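Local atomic coordinates of cell wall surface anchor family protein (Jo),Cell wall surface anchor family protein (In) (Streptococcus pneumoniae, PDB entry 5MKC), a protein that probably serves pilus-mediated cell adhesion in its pneumococcal parent, and here carries the Jo and In parts of that adhesin, which associate autocatalytically by forming a covalent isopeptide bond. Residues A[18-22]-A[44-48]. Residues are numbered along the deposited sequence; the frame is centred on the assembly and turned at random.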
ATOM      1  N   TYR A  18      13.818   0.540 -19.799  1.00 68.35           N
ATOM      2  CA  TYR A  18      12.778   0.706 -18.733  1.00 68.36           C
ATOM      3  C   TYR A  18      11.364   0.537 -19.305  1.00 63.88           C
ATOM      4  O   TYR A  18      11.042   1.141 -20.324  1.00 59.11           O
ATOM      5  CB  TYR A  18      12.887   2.093 -18.037  1.00 64.64           C
ATOM      6  CG  TYR A  18      14.272   2.447 -17.553  1.00 65.65           C
ATOM      7  CD1 TYR A  18      14.728   2.029 -16.301  1.00 61.93           C
ATOM      8  CD2 TYR A  18      15.150   3.185 -18.361  1.00 72.31           C
ATOM      9  CE1 TYR A  18      16.017   2.314 -15.878  1.00 66.46           C
ATOM     10  CE2 TYR A  18      16.440   3.494 -17.931  1.00 69.65           C
ATOM     11  CZ  TYR A  18      16.863   3.060 -16.689  1.00 64.52           C
ATOM     12  OH  TYR A  18      18.124   3.351 -16.251  1.00 74.73           O
ATOM     13  N   PRO A  19      10.502  -0.257 -18.633  1.00 58.94           N
ATOM     14  CA  PRO A  19       9.083  -0.121 -18.960  1.00 55.90           C
ATOM     15  C   PRO A  19       8.635   1.304 -18.681  1.00 54.57           C
ATOM     16  O   PRO A  19       9.071   1.902 -17.690  1.00 51.13           O
ATOM     17  CB  PRO A  19       8.393  -1.088 -18.002  1.00 55.23           C
ATOM     18  CG  PRO A  19       9.350  -1.259 -16.879  1.00 53.82           C
ATOM     19  CD  PRO A  19      10.717  -1.133 -17.473  1.00 54.30           C
ATOM     20  N   GLN A  20       7.785   1.839 -19.548  1.00 51.90           N
ATOM     21  CA  GLN A  20       7.351   3.226 -19.437  1.00 55.21           C
ATOM     22  C   GLN A  20       6.048   3.344 -18.670  1.00 50.80           C
ATOM     23  O   GLN A  20       5.744   4.417 -18.158  1.00 50.18           O
ATOM     24  CB  GLN A  20       7.156   3.840 -20.836  1.00 64.23           C
ATOM     25  CG  GLN A  20       8.441   4.014 -21.638  1.00 69.65           C
ATOM     26  CD  GLN A  20       9.518   4.729 -20.844  1.00 73.09           C
ATOM     27  OE1 GLN A  20       9.332   5.846 -20.361  1.00 73.09           O
ATOM     28  NE2 GLN A  20      10.640   4.063 -20.673  1.00 87.55           N
ATOM     29  N   THR A  21       5.265   2.261 -18.621  1.00 51.54           N
ATOM     30  CA  THR A  21       3.922   2.309 -18.032  1.00 46.98           C
ATOM     31  C   THR A  21       3.541   1.052 -17.262  1.00 44.34           C
ATOM     32  O   THR A  21       4.172   0.005 -17.388  1.00 46.48           O
ATOM     33  CB  THR A  21       2.839   2.532 -19.098  1.00 50.19           C
ATOM     34  OG1 THR A  21       2.673   1.342 -19.845  1.00 50.05           O
ATOM     35  CG2 THR A  21       3.195   3.687 -20.061  1.00 57.49           C
ATOM     36  N   GLY A  22       2.513   1.178 -16.441  1.00 39.96           N
ATOM     37  CA  GLY A  22       1.719   0.040 -16.001  1.00 42.04           C
ATOM     38  C   GLY A  22       0.267   0.219 -16.408  1.00 40.37           C
ATOM     39  O   GLY A  22      -0.108   1.260 -16.969  1.00 42.28           O
ATOM     40  N   GLN A  44      22.385   3.589 -14.221  1.00 84.60           N
ATOM     41  CA  GLN A  44      21.029   3.059 -14.415  1.00 80.66           C
ATOM     42  C   GLN A  44      20.231   3.275 -13.123  1.00 71.14           C
ATOM     43  O   GLN A  44      20.812   3.390 -12.039  1.00 72.03           O
ATOM     44  CB  GLN A  44      21.079   1.558 -14.761  1.00 86.19           C
ATOM     45  CG  GLN A  44      21.630   1.222 -16.147  1.00 97.80           C
ATOM     46  CD  GLN A  44      20.692   1.635 -17.285  1.00115.59           C
ATOM     47  OE1 GLN A  44      20.546   2.827 -17.593  1.00110.15           O
ATOM     48  NE2 GLN A  44      20.052   0.650 -17.914  1.00114.26           N
ATOM     49  N   HIS A  45      18.909   3.323 -13.213  1.00 59.01           N
ATOM     50  CA  HIS A  45      18.124   3.338 -11.989  1.00 60.35           C
ATOM     51  C   HIS A  45      17.443   1.996 -11.709  1.00 52.47           C
ATOM     52  O   HIS A  45      17.064   1.260 -12.622  1.00 47.26           O
ATOM     53  CB  HIS A  45      17.179   4.544 -11.898  1.00 58.03           C
ATOM     54  CG  HIS A  45      16.482   4.894 -13.178  1.00 72.82           C
ATOM     55  ND1 HIS A  45      17.081   5.632 -14.180  1.00 79.99           N
ATOM     56  CD2 HIS A  45      15.211   4.663 -13.595  1.00 68.29           C
ATOM     57  CE1 HIS A  45      16.222   5.807 -15.172  1.00 78.12           C
ATOM     58  NE2 HIS A  45      15.077   5.234 -14.840  1.00 67.66           N
ATOM     59  N   LYS A  46      17.366   1.652 -10.429  1.00 47.28           N
ATOM     60  CA  LYS A  46      16.931   0.319 -10.021  1.00 47.49           C
ATOM     61  C   LYS A  46      15.468   0.268  -9.569  1.00 44.37           C
ATOM     62  O   LYS A  46      14.934  -0.809  -9.290  1.00 44.92           O
ATOM     63  CB  LYS A  46      17.818  -0.181  -8.893  1.00 48.25           C
ATOM     64  CG  LYS A  46      19.236  -0.492  -9.333  1.00 48.54           C
ATOM     65  CD  LYS A  46      20.143  -0.846  -8.161  1.00 53.82           C
ATOM     66  CE  LYS A  46      19.571  -1.970  -7.312  1.00 52.48           C
ATOM     67  NZ  LYS A  46      20.635  -2.687  -6.565  1.00 53.36           N
ATOM     68  N   ALA A  47      14.808   1.410  -9.506  1.00 42.87           N
ATOM     69  CA  ALA A  47      13.420   1.425  -9.038  1.00 44.30           C
ATOM     70  C   ALA A  47      12.554   2.457  -9.745  1.00 40.80           C
ATOM     71  O   ALA A  47      13.030   3.528 -10.121  1.00 43.13           O
ATOM     72  CB  ALA A  47      13.371   1.633  -7.536  1.00 40.32           C
ATOM     73  N   LEU A  48      11.283   2.113  -9.916  1.00 44.09           N
ATOM     74  CA  LEU A  48      10.329   2.953 -10.641  1.00 39.34           C
ATOM     75  C   LEU A  48       9.031   3.093  -9.858  1.00 39.40           C
ATOM     76  O   LEU A  48       8.533   2.117  -9.310  1.00 38.68           O
ATOM     77  CB  LEU A  48      10.019   2.320 -11.997  1.00 38.24           C
ATOM     78  CG  LEU A  48      11.216   2.058 -12.917  1.00 41.92           C
ATOM     79  CD1 LEU A  48      10.818   1.202 -14.109  1.00 42.49           C
ATOM     80  CD2 LEU A  48      11.769   3.375 -13.409  1.00 41.45           C
TER
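Tyr-18 lays its ring over one face of the His-45 imidazole in an offset stack. The planes are 2° from parallel and the centroids lie 3.9 Å apart. The overlap is displaced toward the ring rims: His-45 CE1 sits 3.2 Å from Tyr-18 CZ, a close approach. Tyr-18 OH accepts a nearly straight hydrogen bond from the backbone N of His-45, at 3.1 Å and 162°. Beside the stack, Pro-19 CG meets Leu-48 CD1 at 4.0 Å, an apolar touch.

Both segments lie near the N-terminus of the fused chain, probably in its Jo part. The lead-in to strand 21-24 packs on the start of strand 44-57. Strand 29-35 lies between these two strands and pairs antiparallel with each. Its Ile-33 touches both Pro-19 and Leu-48.

A chi1 of 41° swings the His-45 ring back over its own backbone and brings the imidazole against one face of the tyrosine ring. Within segment 18-22, Gln-20 NE2 donates a bent hydrogen bond to Tyr-18 O, 3.0 Å away and from above the carbonyl plane. Further out, Arg-229 bonds to His-45 O through its NH2 and also touches the Tyr-18 side chain.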